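PDB 4JWG: tRNA (guanine(9)-N1)-methyltransferase from Schizosaccharomyces pombe, which catalyses S-adenosyl-L-methionine-dependent methylation of guanine at position 9 of cytoplasmic tRNA, forming N(1)-methylguanosine. Local coordinates for residues I31-D36 against H67-F72; V117-D122 against K134-G139; D124-E129 against T162-I167. All coordinates share one frame; numbering follows the deposited sequence.

Contact 1: residues I31-D36 against H67-F72; sequences IRIVLD and HPVELF
The carbonyl oxygen of I33 is held by two groups of the facing strand: F72 N donates a 2.7 Å hydrogen bond to I33 O, arriving nearly along the C=O axis, and L71 CA adds a C-H...O contact of 3.3 Å to that same I33 O. Further along, L35 N gives F72 O an equally short bond of 2.7 Å, almost straight at the hydrogen (173°), with V34 CA supplying the C-H partner. In the other direction I33 N donates to E70 O at 3.0 Å, while E70 N reaches I31 O only weakly. The ladder is parallel, R32, I33 and V34 pairing with E70, L71 and F72.

On the face carrying I33 and L71, the CD1 methyl of I33 meets both methyls of V69, its nearest being V69 CG1 at 4.0 Å. L71 has CG anti to its nitrogen (chi1 -176°), and its CD1 turns back to the neighbouring strand, lying 4.1 Å from I33 CG2 and 4.0 Å from L35 CG. F185 of helix 181-194 packs on I33 and L71. The other face carries R32, V34, E70 and F72: V34 CG2 sits 3.8 Å from F72 CB, and the F72 ring meets F109 edge-to-face. The side chains of R32 and E70 meet through R32 CG and E70 CB, with the guanidinium and carboxylate planes 80° apart; R32 NH1 bonds to Q112 instead, and E70 has a long, weak ion pair with R97.

Helix 45-63 connects these two neighbouring strands in a beta-alpha-beta crossover of the methyltransferase domain. No charge pair crosses between them: main-chain bonds fix the register, and hydrocarbon packing does the rest.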
ATOM      1  N   ILE A  31       7.249  -6.626   8.973  1.00 42.10           N
ATOM      2  CA  ILE A  31       7.226  -5.877   7.720  1.00 41.36           C
ATOM      3  C   ILE A  31       6.507  -4.555   7.893  1.00 41.02           C
ATOM      4  O   ILE A  31       5.495  -4.473   8.608  1.00 41.75           O
ATOM      5  CB  ILE A  31       6.527  -6.652   6.633  1.00 41.28           C
ATOM      6  CG1 ILE A  31       7.290  -7.914   6.339  1.00 40.99           C
ATOM      7  CG2 ILE A  31       6.461  -5.847   5.357  1.00 41.60           C
ATOM      8  CD1 ILE A  31       6.529  -8.862   5.444  1.00 41.73           C
ATOM      9  N   ARG A  32       7.018  -3.522   7.233  1.00 40.15           N
ATOM     10  CA  ARG A  32       6.338  -2.234   7.233  1.00 39.24           C
ATOM     11  C   ARG A  32       5.815  -1.881   5.860  1.00 38.08           C
ATOM     12  O   ARG A  32       6.467  -2.115   4.847  1.00 37.93           O
ATOM     13  CB  ARG A  32       7.236  -1.157   7.814  1.00 39.20           C
ATOM     14  CG  ARG A  32       7.581  -1.458   9.286  1.00 41.47           C
ATOM     15  CD  ARG A  32       9.007  -1.081   9.591  1.00 45.43           C
ATOM     16  NE  ARG A  32       9.927  -1.979   8.909  1.00 50.74           N
ATOM     17  CZ  ARG A  32      11.240  -1.799   8.841  1.00 52.60           C
ATOM     18  NH1 ARG A  32      11.779  -0.749   9.425  1.00 53.26           N
ATOM     19  NH2 ARG A  32      12.011  -2.671   8.191  1.00 53.94           N
ATOM     20  N   ILE A  33       4.609  -1.350   5.826  1.00 36.61           N
ATOM     21  CA  ILE A  33       4.012  -1.010   4.569  1.00 36.10           C
ATOM     22  C   ILE A  33       3.650   0.438   4.611  1.00 35.92           C
ATOM     23  O   ILE A  33       3.054   0.891   5.591  1.00 37.31           O
ATOM     24  CB  ILE A  33       2.778  -1.905   4.255  1.00 36.46           C
ATOM     25  CG1 ILE A  33       3.210  -3.387   4.114  1.00 35.50           C
ATOM     26  CG2 ILE A  33       2.019  -1.396   2.987  1.00 34.88           C
ATOM     27  CD1 ILE A  33       2.092  -4.402   3.691  1.00 34.28           C
ATOM     28  N   VAL A  34       4.006   1.156   3.544  1.00 35.13           N
ATOM     29  CA  VAL A  34       3.959   2.610   3.495  1.00 33.90           C
ATOM     30  C   VAL A  34       2.994   3.000   2.400  1.00 34.67           C
ATOM     31  O   VAL A  34       3.060   2.490   1.282  1.00 35.24           O
ATOM     32  CB  VAL A  34       5.383   3.189   3.196  1.00 34.47           C
ATOM     33  CG1 VAL A  34       5.362   4.684   2.827  1.00 32.92           C
ATOM     34  CG2 VAL A  34       6.334   2.909   4.360  1.00 32.02           C
ATOM     35  N   LEU A  35       2.054   3.871   2.734  1.00 34.79           N
ATOM     36  CA  LEU A  35       1.206   4.445   1.725  1.00 34.42           C
ATOM     37  C   LEU A  35       1.833   5.770   1.430  1.00 34.96           C
ATOM     38  O   LEU A  35       1.878   6.703   2.273  1.00 34.00           O
ATOM     39  CB  LEU A  35      -0.222   4.637   2.228  1.00 34.06           C
ATOM     40  CG  LEU A  35      -0.881   3.389   2.782  1.00 32.93           C
ATOM     41  CD1 LEU A  35      -2.283   3.803   3.154  1.00 33.35           C
ATOM     42  CD2 LEU A  35      -0.860   2.231   1.765  1.00 28.82           C
ATOM     43  N   ASP A  36       2.358   5.858   0.227  1.00 35.07           N
ATOM     44  CA  ASP A  36       3.004   7.103  -0.126  1.00 35.28           C
ATOM     45  C   ASP A  36       1.997   8.172  -0.609  1.00 34.85           C
ATOM     46  O   ASP A  36       1.565   8.168  -1.756  1.00 33.69           O
ATOM     47  CB  ASP A  36       4.090   6.832  -1.129  1.00 34.90           C
ATOM     48  CG  ASP A  36       4.587   8.081  -1.759  1.00 36.22           C
ATOM     49  OD1 ASP A  36       4.460   9.156  -1.109  1.00 36.52           O
ATOM     50  OD2 ASP A  36       5.110   7.975  -2.888  1.00 33.84           O
ATOM     51  N   HIS A  67      -1.522 -11.653  10.263  1.00 36.97           N
ATOM     52  CA  HIS A  67      -0.173 -11.103  10.486  1.00 37.72           C
ATOM     53  C   HIS A  67      -0.181  -9.589  10.229  1.00 37.85           C
ATOM     54  O   HIS A  67       0.209  -9.147   9.135  1.00 37.88           O
ATOM     55  CB  HIS A  67       0.831 -11.780   9.542  1.00 37.23           C
ATOM     56  CG  HIS A  67       0.961 -13.260   9.756  1.00 38.89           C
ATOM     57  ND1 HIS A  67       1.461 -13.806  10.923  1.00 36.66           N
ATOM     58  CD2 HIS A  67       0.658 -14.313   8.947  1.00 39.12           C
ATOM     59  CE1 HIS A  67       1.482 -15.127  10.814  1.00 36.63           C
ATOM     60  NE2 HIS A  67       0.997 -15.462   9.627  1.00 36.48           N
ATOM     61  N   PRO A  68      -0.666  -8.788  11.207  1.00 37.74           N
ATOM     62  CA  PRO A  68      -0.798  -7.348  10.961  1.00 37.36           C
ATOM     63  C   PRO A  68       0.572  -6.761  10.846  1.00 37.23           C
ATOM     64  O   PRO A  68       1.473  -7.237  11.544  1.00 37.77           O
ATOM     65  CB  PRO A  68      -1.457  -6.827  12.244  1.00 37.52           C
ATOM     66  CG  PRO A  68      -2.050  -8.008  12.899  1.00 37.10           C
ATOM     67  CD  PRO A  68      -1.198  -9.175  12.529  1.00 37.70           C
ATOM     68  N   VAL A  69       0.736  -5.756   9.978  1.00 37.18           N
ATOM     69  CA  VAL A  69       2.029  -5.082   9.727  1.00 36.70           C
ATOM     70  C   VAL A  69       2.015  -3.803  10.509  1.00 38.08           C
ATOM     71  O   VAL A  69       1.004  -3.515  11.147  1.00 38.78           O
ATOM     72  CB  VAL A  69       2.260  -4.762   8.198  1.00 36.88           C
ATOM     73  CG1 VAL A  69       2.225  -6.039   7.336  1.00 35.28           C
ATOM     74  CG2 VAL A  69       1.288  -3.688   7.651  1.00 34.59           C
ATOM     75  N   GLU A  70       3.110  -3.037  10.499  1.00 39.16           N
ATOM     76  CA  GLU A  70       3.011  -1.606  10.826  1.00 40.54           C
ATOM     77  C   GLU A  70       2.732  -0.856   9.514  1.00 41.01           C
ATOM     78  O   GLU A  70       3.545  -0.894   8.555  1.00 40.80           O
ATOM     79  CB  GLU A  70       4.262  -1.025  11.508  1.00 40.61           C
ATOM     80  CG  GLU A  70       4.445  -1.447  12.970  1.00 44.64           C
ATOM     81  CD  GLU A  70       3.555  -0.700  13.982  1.00 49.17           C
ATOM     82  OE1 GLU A  70       3.071   0.439  13.717  1.00 50.70           O
ATOM     83  OE2 GLU A  70       3.357  -1.264  15.085  1.00 51.53           O
ATOM     84  N   LEU A  71       1.579  -0.185   9.486  1.00 40.65           N
ATOM     85  CA  LEU A  71       1.148   0.571   8.319  1.00 40.15           C
ATOM     86  C   LEU A  71       1.572   2.034   8.504  1.00 40.34           C
ATOM     87  O   LEU A  71       1.319   2.623   9.579  1.00 39.80           O
ATOM     88  CB  LEU A  71      -0.372   0.444   8.149  1.00 39.38           C
ATOM     89  CG  LEU A  71      -1.009   1.095   6.920  1.00 39.95           C
ATOM     90  CD1 LEU A  71      -0.430   0.538   5.586  1.00 37.30           C
ATOM     91  CD2 LEU A  71      -2.552   0.966   6.990  1.00 40.30           C
ATOM     92  N   PHE A  72       2.218   2.608   7.469  1.00 39.62           N
ATOM     93  CA  PHE A  72       2.658   4.020   7.503  1.00 38.67           C
ATOM     94  C   PHE A  72       1.954   4.851   6.472  1.00 37.72           C
ATOM     95  O   PHE A  72       1.645   4.386   5.368  1.00 37.96           O
ATOM     96  CB  PHE A  72       4.145   4.126   7.231  1.00 39.32           C
ATOM     97  CG  PHE A  72       4.978   3.824   8.401  1.00 41.07           C
ATOM     98  CD1 PHE A  72       5.571   4.858   9.120  1.00 43.58           C
ATOM     99  CD2 PHE A  72       5.146   2.512   8.823  1.00 42.36           C
ATOM    100  CE1 PHE A  72       6.347   4.583  10.260  1.00 43.93           C
ATOM    101  CE2 PHE A  72       5.904   2.224   9.943  1.00 44.30           C
ATOM    102  CZ  PHE A  72       6.512   3.269  10.670  1.00 45.02           C
TER

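Contact 2: residues V117-D122 against K134-G139. With ACY (acetic acid), chain C.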
ATOM      1  N   VAL A 117      11.221  -0.993  -0.855  1.00 42.07           N
ATOM      2  CA  VAL A 117      10.810  -1.554  -2.151  1.00 40.26           C
ATOM      3  C   VAL A 117       9.551  -0.851  -2.591  1.00 40.13           C
ATOM      4  O   VAL A 117       8.515  -0.945  -1.914  1.00 40.33           O
ATOM      5  CB  VAL A 117      10.511  -3.076  -2.079  1.00 39.97           C
ATOM      6  CG1 VAL A 117      10.149  -3.632  -3.440  1.00 36.72           C
ATOM      7  CG2 VAL A 117      11.699  -3.825  -1.514  1.00 39.88           C
ATOM      8  N   TYR A 118       9.628  -0.166  -3.730  1.00 39.40           N
ATOM      9  CA  TYR A 118       8.487   0.552  -4.253  1.00 38.64           C
ATOM     10  C   TYR A 118       7.735  -0.354  -5.195  1.00 38.63           C
ATOM     11  O   TYR A 118       8.293  -0.791  -6.207  1.00 38.59           O
ATOM     12  CB  TYR A 118       8.892   1.835  -4.993  1.00 38.13           C
ATOM     13  CG  TYR A 118       7.801   2.890  -4.920  1.00 36.92           C
ATOM     14  CD1 TYR A 118       8.055   4.103  -4.310  1.00 36.61           C
ATOM     15  CD2 TYR A 118       6.489   2.641  -5.405  1.00 35.83           C
ATOM     16  CE1 TYR A 118       7.073   5.084  -4.189  1.00 37.09           C
ATOM     17  CE2 TYR A 118       5.476   3.604  -5.283  1.00 36.64           C
ATOM     18  CZ  TYR A 118       5.791   4.847  -4.658  1.00 39.64           C
ATOM     19  OH  TYR A 118       4.872   5.880  -4.504  1.00 37.57           O
ATOM     20  N   LEU A 119       6.473  -0.629  -4.883  1.00 37.64           N
ATOM     21  CA  LEU A 119       5.710  -1.479  -5.760  1.00 37.87           C
ATOM     22  C   LEU A 119       5.228  -0.710  -6.960  1.00 38.47           C
ATOM     23  O   LEU A 119       4.643   0.370  -6.839  1.00 38.20           O
ATOM     24  CB  LEU A 119       4.495  -2.104  -5.068  1.00 38.03           C
ATOM     25  CG  LEU A 119       4.569  -2.691  -3.673  1.00 37.55           C
ATOM     26  CD1 LEU A 119       3.190  -3.221  -3.383  1.00 39.77           C
ATOM     27  CD2 LEU A 119       5.599  -3.744  -3.528  1.00 35.04           C
ATOM     28  N   SER A 120       5.421  -1.292  -8.133  1.00 38.94           N
ATOM     29  CA  SER A 120       4.978  -0.637  -9.356  1.00 39.37           C
ATOM     30  C   SER A 120       4.762  -1.685 -10.418  1.00 39.69           C
ATOM     31  O   SER A 120       5.678  -2.468 -10.710  1.00 40.07           O
ATOM     32  CB  SER A 120       6.003   0.397  -9.845  1.00 38.47           C
ATOM     33  OG  SER A 120       5.895   0.546 -11.260  1.00 40.18           O
ATOM     34  N   ALA A 121       3.572  -1.673 -11.016  1.00 39.85           N
ATOM     35  CA  ALA A 121       3.247  -2.583 -12.127  1.00 40.93           C
ATOM     36  C   ALA A 121       4.195  -2.454 -13.328  1.00 41.55           C
ATOM     37  O   ALA A 121       4.130  -3.315 -14.230  1.00 41.10           O
ATOM     38  CB  ALA A 121       1.803  -2.372 -12.599  1.00 39.90           C
ATOM     39  N   ASP A 122       5.011  -1.383 -13.349  1.00 41.74           N
ATOM     40  CA  ASP A 122       5.906  -1.081 -14.469  1.00 42.94           C
ATOM     41  C   ASP A 122       7.327  -1.625 -14.253  1.00 43.75           C
ATOM     42  O   ASP A 122       8.182  -1.515 -15.138  1.00 44.14           O
ATOM     43  CB  ASP A 122       5.980   0.445 -14.735  1.00 42.58           C
ATOM     44  CG  ASP A 122       4.612   1.062 -15.102  1.00 44.45           C
ATOM     45  OD1 ASP A 122       3.867   0.478 -15.958  1.00 43.95           O
ATOM     46  OD2 ASP A 122       4.270   2.122 -14.502  1.00 41.81           O
ATOM     47  N   LYS A 134      11.959  -5.886   5.238  1.00 43.37           N
ATOM     48  CA  LYS A 134      11.801  -4.900   4.165  1.00 41.53           C
ATOM     49  C   LYS A 134      10.618  -3.983   4.375  1.00 40.39           C
ATOM     50  O   LYS A 134       9.806  -4.188   5.287  1.00 40.30           O
ATOM     51  CB  LYS A 134      11.687  -5.571   2.806  1.00 41.62           C
ATOM     52  CG  LYS A 134      12.941  -6.284   2.378  1.00 43.80           C
ATOM     53  CD  LYS A 134      13.838  -5.407   1.512  1.00 46.18           C
ATOM     54  CE  LYS A 134      15.131  -6.124   1.121  1.00 49.60           C
ATOM     55  NZ  LYS A 134      15.005  -7.639   1.090  1.00 49.94           N
ATOM     56  N   ILE A 135      10.549  -2.963   3.521  1.00 38.34           N
ATOM     57  CA  ILE A 135       9.586  -1.893   3.619  1.00 37.00           C
ATOM     58  C   ILE A 135       8.991  -1.699   2.246  1.00 36.42           C
ATOM     59  O   ILE A 135       9.676  -1.293   1.305  1.00 36.84           O
ATOM     60  CB  ILE A 135      10.232  -0.572   4.079  1.00 37.21           C
ATOM     61  CG1 ILE A 135      10.937  -0.763   5.427  1.00 37.41           C
ATOM     62  CG2 ILE A 135       9.198   0.543   4.201  1.00 35.00           C
ATOM     63  CD1 ILE A 135      11.924   0.336   5.715  1.00 38.99           C
ATOM     64  N   TYR A 136       7.699  -1.966   2.157  1.00 34.79           N
ATOM     65  CA  TYR A 136       6.986  -1.983   0.904  1.00 32.84           C
ATOM     66  C   TYR A 136       6.106  -0.764   0.774  1.00 31.87           C
ATOM     67  O   TYR A 136       5.294  -0.465   1.698  1.00 31.30           O
ATOM     68  CB  TYR A 136       6.190  -3.284   0.815  1.00 32.63           C
ATOM     69  CG  TYR A 136       7.120  -4.467   0.788  1.00 33.23           C
ATOM     70  CD1 TYR A 136       7.798  -4.820  -0.386  1.00 33.97           C
ATOM     71  CD2 TYR A 136       7.382  -5.199   1.947  1.00 33.77           C
ATOM     72  CE1 TYR A 136       8.703  -5.900  -0.401  1.00 33.87           C
ATOM     73  CE2 TYR A 136       8.282  -6.285   1.947  1.00 33.00           C
ATOM     74  CZ  TYR A 136       8.933  -6.622   0.769  1.00 34.79           C
ATOM     75  OH  TYR A 136       9.819  -7.684   0.763  1.00 37.93           O
ATOM     76  N   ILE A 137       6.286  -0.055  -0.351  1.00 30.58           N
ATOM     77  CA  ILE A 137       5.582   1.239  -0.607  1.00 29.60           C
ATOM     78  C   ILE A 137       4.496   1.090  -1.658  1.00 29.93           C
ATOM     79  O   ILE A 137       4.721   0.472  -2.722  1.00 29.68           O
ATOM     80  CB  ILE A 137       6.533   2.387  -1.053  1.00 29.36           C
ATOM     81  CG1 ILE A 137       7.761   2.474  -0.127  1.00 29.16           C
ATOM     82  CG2 ILE A 137       5.800   3.700  -1.090  1.00 27.28           C
ATOM     83  CD1 ILE A 137       8.926   3.206  -0.718  1.00 29.14           C
ATOM     84  N   ILE A 138       3.308   1.632  -1.351  1.00 29.39           N
ATOM     85  CA  ILE A 138       2.228   1.692  -2.319  1.00 28.74           C
ATOM     86  C   ILE A 138       1.926   3.161  -2.583  1.00 29.43           C
ATOM     87  O   ILE A 138       1.708   3.920  -1.653  1.00 30.85           O
ATOM     88  CB  ILE A 138       0.974   0.968  -1.818  1.00 27.73           C
ATOM     89  CG1 ILE A 138       1.272  -0.473  -1.411  1.00 26.45           C
ATOM     90  CG2 ILE A 138      -0.110   0.979  -2.857  1.00 27.61           C
ATOM     91  CD1 ILE A 138       0.125  -1.105  -0.413  1.00 21.01           C
ATOM     92  N   GLY A 139       1.924   3.574  -3.842  1.00 30.02           N
ATOM     93  CA  GLY A 139       1.654   4.957  -4.164  1.00 31.23           C
ATOM     94  C   GLY A 139       0.221   5.317  -3.854  1.00 33.73           C
ATOM     95  O   GLY A 139      -0.712   4.682  -4.368  1.00 34.71           O
TER
HETATM   96  C   ACY C 302       1.043   1.285  -6.738  1.00 48.54           C
HETATM   97  O   ACY C 302       2.172   1.455  -6.129  1.00 46.48           O
HETATM   98  OXT ACY C 302       0.475   0.180  -7.173  1.00 47.78           O
HETATM   99  CH3 ACY C 302       0.255   2.556  -6.962  1.00 47.91           C
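I137 lays its CG2 methyl over one face of the Y118 ring, a CH-pi contact with I137 CG2 3.8 Å from the ring centroid and 20° off the normal; the two side chains cross at about a right angle. Y118 CG is anti to the backbone nitrogen (chi1 -151°), which carries the ring along the neighbouring strand until Y118 OH lies 3.4 Å from G139 CA, where a side chain would be tight. That hydroxyl is hydrogen-bonded to D36 of strand 32-36, and a phenylalanine in place of Y118 would probably leave D36 OD2 without this hydroxyl partner, with K154 still paired to it.

The opposite face of the sheet is arranged differently. V117 and Y136 run side by side, V117 CB 3.6 Å from Y136 CD1, and L119 slants in with CD2 at 4.0 Å from that same Y136 CD1. Between these faces the parallel backbones are joined by V117 N to I135 O, I137 N to V117 O and L119 N to I137 O.

At the C-terminal end, acetic acid, probably from the crystallisation liquor, accepts a 3.1 Å hydrogen bond from G139 N to its O. L119 and G139 both bind S-adenosyl-L-methionine, so the acetic acid probably sits in the cofactor pocket, placed at the strand ends of the parallel sheet of a SPOUT-type methyltransferase.

Contact 3: residues D124-E129 against T162-I167; sequences DNTITE and TAKLPI
T126 and I127 press against K164 and P166 in the close-fitting part of this contact. The CG2 methyl of T126 lies 3.4 Å from P166 CA, and the proline ring rests on the main chain beyond it, alongside I127 O. I127 directs CG1 and CD1 onto the single methyl of A163, with I127 CG1 3.9 Å from A163 CB. K164 has its CG between backbone nitrogen and carbonyl carbon (chi1 70°), which sets K164 CG 3.3 Å from N125 O; the chain then runs past T126, with K164 CE 3.5 Å from T126 OG1, and its ammonium bonds to S123 O. Two main-chain bonds frame this packing. I127 N meets K164 O at 2.9 Å, nearly in line with the carbonyl (172° at the oxygen), whereas K164 N approaches N125 O from above its carbonyl plane, 40° out of it. P166 centres an inverse gamma turn, where the chain bends away. L165, a residue of the S-adenosyl-L-methionine site, leads off from the loop, and its side chain packs on V184, I187 and L188 of helix 181-194.

The flanks are looser and face solvent. At one, N125 is exposed, yet its amide ND2 donates a hydrogen bond to T162 O at 3.1 Å, with the acceptor close to the amide plane. At the other, beyond I127, the loop lifts off, and exposed T128 bonds through its hydroxyl to E129 rather than across.

The loop is thus fastened to the end of strand 161-163 by main-chain bonds and one side-chain amide, with aliphatic packing by T126, I127, A163 and P166 between; no salt bridge joins the two segments.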
ATOM      1  N   ASP A 124      10.461  -4.207 -13.987  1.00 45.25           N
ATOM      2  CA  ASP A 124      10.865  -5.466 -14.610  1.00 46.40           C
ATOM      3  C   ASP A 124      11.157  -6.512 -13.537  1.00 45.75           C
ATOM      4  O   ASP A 124      11.270  -7.701 -13.831  1.00 46.01           O
ATOM      5  CB  ASP A 124      12.099  -5.284 -15.499  1.00 47.75           C
ATOM      6  CG  ASP A 124      12.035  -4.016 -16.338  1.00 51.60           C
ATOM      7  OD1 ASP A 124      11.261  -3.994 -17.323  1.00 55.70           O
ATOM      8  OD2 ASP A 124      12.754  -3.039 -16.005  1.00 54.51           O
ATOM      9  N   ASN A 125      11.288  -6.063 -12.294  1.00 44.92           N
ATOM     10  CA  ASN A 125      11.339  -6.964 -11.149  1.00 44.17           C
ATOM     11  C   ASN A 125      10.012  -7.473 -10.671  1.00 43.17           C
ATOM     12  O   ASN A 125       9.010  -6.820 -10.801  1.00 42.00           O
ATOM     13  CB  ASN A 125      11.989  -6.268  -9.981  1.00 45.10           C
ATOM     14  CG  ASN A 125      13.428  -5.960 -10.245  1.00 46.72           C
ATOM     15  OD1 ASN A 125      14.084  -6.641 -11.060  1.00 49.87           O
ATOM     16  ND2 ASN A 125      13.937  -4.934  -9.576  1.00 44.94           N
ATOM     17  N   THR A 126      10.028  -8.657 -10.085  1.00 43.26           N
ATOM     18  CA  THR A 126       8.833  -9.226  -9.533  1.00 43.26           C
ATOM     19  C   THR A 126       9.147  -9.800  -8.167  1.00 44.06           C
ATOM     20  O   THR A 126      10.106 -10.580  -8.005  1.00 44.79           O
ATOM     21  CB  THR A 126       8.259 -10.316 -10.423  1.00 42.50           C
ATOM     22  OG1 THR A 126       8.242  -9.864 -11.774  1.00 42.54           O
ATOM     23  CG2 THR A 126       6.857 -10.631 -10.025  1.00 43.32           C
ATOM     24  N   ILE A 127       8.336  -9.399  -7.192  1.00 43.84           N
ATOM     25  CA  ILE A 127       8.290 -10.061  -5.897  1.00 44.39           C
ATOM     26  C   ILE A 127       7.881 -11.511  -6.026  1.00 44.27           C
ATOM     27  O   ILE A 127       6.908 -11.843  -6.688  1.00 45.02           O
ATOM     28  CB  ILE A 127       7.253  -9.408  -4.972  1.00 44.13           C
ATOM     29  CG1 ILE A 127       7.734  -8.040  -4.551  1.00 45.50           C
ATOM     30  CG2 ILE A 127       7.081 -10.227  -3.728  1.00 44.86           C
ATOM     31  CD1 ILE A 127       9.150  -8.093  -4.050  1.00 47.23           C
ATOM     32  N   THR A 128       8.590 -12.389  -5.358  1.00 44.68           N
ATOM     33  CA  THR A 128       8.083 -13.762  -5.265  1.00 45.02           C
ATOM     34  C   THR A 128       7.707 -14.128  -3.823  1.00 44.85           C
ATOM     35  O   THR A 128       6.969 -15.087  -3.609  1.00 44.43           O
ATOM     36  CB  THR A 128       9.052 -14.780  -5.898  1.00 44.88           C
ATOM     37  OG1 THR A 128      10.342 -14.658  -5.293  1.00 46.22           O
ATOM     38  CG2 THR A 128       9.205 -14.496  -7.387  1.00 46.33           C
ATOM     39  N   GLU A 129       8.195 -13.322  -2.869  1.00 45.19           N
ATOM     40  CA  GLU A 129       7.927 -13.438  -1.432  1.00 46.50           C
ATOM     41  C   GLU A 129       8.185 -12.080  -0.783  1.00 46.36           C
ATOM     42  O   GLU A 129       8.945 -11.281  -1.303  1.00 46.99           O
ATOM     43  CB  GLU A 129       8.869 -14.438  -0.750  1.00 46.38           C
ATOM     44  CG  GLU A 129       8.797 -15.860  -1.221  1.00 50.84           C
ATOM     45  CD  GLU A 129      10.170 -16.325  -1.727  1.00 60.41           C
ATOM     46  OE1 GLU A 129      10.301 -16.645  -2.956  1.00 58.10           O
ATOM     47  OE2 GLU A 129      11.123 -16.323  -0.881  1.00 62.47           O
ATOM     48  N   THR A 162      12.377  -1.245  -7.216  1.00 40.42           N
ATOM     49  CA  THR A 162      10.979  -1.280  -7.537  1.00 38.75           C
ATOM     50  C   THR A 162      10.680  -2.716  -7.834  1.00 38.22           C
ATOM     51  O   THR A 162      11.567  -3.438  -8.275  1.00 38.54           O
ATOM     52  CB  THR A 162      10.645  -0.495  -8.834  1.00 38.92           C
ATOM     53  OG1 THR A 162      11.330  -1.095  -9.949  1.00 38.14           O
ATOM     54  CG2 THR A 162      10.995   0.976  -8.712  1.00 36.76           C
ATOM     55  N   ALA A 163       9.445  -3.146  -7.613  1.00 37.52           N
ATOM     56  CA  ALA A 163       9.040  -4.504  -8.022  1.00 37.23           C
ATOM     57  C   ALA A 163       7.565  -4.507  -8.141  1.00 37.15           C
ATOM     58  O   ALA A 163       6.904  -3.678  -7.526  1.00 37.72           O
ATOM     59  CB  ALA A 163       9.464  -5.568  -7.007  1.00 36.59           C
ATOM     60  N   LYS A 164       7.054  -5.443  -8.928  1.00 37.12           N
ATOM     61  CA  LYS A 164       5.640  -5.661  -9.059  1.00 37.47           C
ATOM     62  C   LYS A 164       5.254  -6.998  -8.410  1.00 38.00           C
ATOM     63  O   LYS A 164       6.117  -7.828  -8.051  1.00 37.96           O
ATOM     64  CB  LYS A 164       5.265  -5.637 -10.535  1.00 37.56           C
ATOM     65  CG  LYS A 164       5.774  -6.821 -11.303  1.00 38.41           C
ATOM     66  CD  LYS A 164       5.181  -6.908 -12.675  1.00 41.23           C
ATOM     67  CE  LYS A 164       6.127  -7.672 -13.572  1.00 44.61           C
ATOM     68  NZ  LYS A 164       6.142  -6.907 -14.854  1.00 51.23           N
ATOM     69  N   LEU A 165       3.954  -7.190  -8.237  1.00 38.43           N
ATOM     70  CA  LEU A 165       3.432  -8.387  -7.626  1.00 39.04           C
ATOM     71  C   LEU A 165       3.436  -9.466  -8.695  1.00 40.48           C
ATOM     72  O   LEU A 165       3.250  -9.161  -9.865  1.00 40.20           O
ATOM     73  CB  LEU A 165       1.994  -8.135  -7.188  1.00 38.81           C
ATOM     74  CG  LEU A 165       1.691  -7.120  -6.086  1.00 38.34           C
ATOM     75  CD1 LEU A 165       0.295  -6.561  -6.244  1.00 37.30           C
ATOM     76  CD2 LEU A 165       1.803  -7.786  -4.771  1.00 34.65           C
ATOM     77  N   PRO A 166       3.633 -10.735  -8.298  1.00 42.15           N
ATOM     78  CA  PRO A 166       3.741 -11.800  -9.295  1.00 43.02           C
ATOM     79  C   PRO A 166       2.374 -12.374  -9.612  1.00 44.14           C
ATOM     80  O   PRO A 166       2.095 -13.540  -9.262  1.00 44.76           O
ATOM     81  CB  PRO A 166       4.579 -12.856  -8.572  1.00 42.56           C
ATOM     82  CG  PRO A 166       4.112 -12.741  -7.145  1.00 42.42           C
ATOM     83  CD  PRO A 166       3.728 -11.276  -6.921  1.00 42.37           C
ATOM     84  N   ILE A 167       1.538 -11.576 -10.273  1.00 44.77           N
ATOM     85  CA  ILE A 167       0.135 -11.916 -10.428  1.00 45.73           C
ATOM     86  C   ILE A 167      -0.312 -11.895 -11.894  1.00 47.51           C
ATOM     87  O   ILE A 167      -1.502 -12.008 -12.177  1.00 48.13           O
ATOM     88  CB  ILE A 167      -0.793 -10.967  -9.574  1.00 45.43           C
ATOM     89  CG1 ILE A 167      -0.530  -9.494  -9.896  1.00 44.46           C
ATOM     90  CG2 ILE A 167      -0.596 -11.152  -8.074  1.00 45.61           C
ATOM     91  CD1 ILE A 167      -1.725  -8.622  -9.651  1.00 41.97           C
TER

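From the N terminus, strand 32-36 leads through helix 45-63 to strand 70-74, and contact 1 closes that crossover before the other two open. Contacts 2 and 3 cross: the chain passes 117-122, then 124-129, returns at 134-139 to close contact 2, and reaches 162-167 only after helix 150-158. The loop between the two strands of contact 2 therefore holds one partner of contact 3. All three share one parallel sheet, strand 32-36 lying beside 135-139, and 116-119 beside 161-163. V34 N to Y136 O ties contact 1 to contact 2, and S120 N to A163 O ties contact 2 to contact 3.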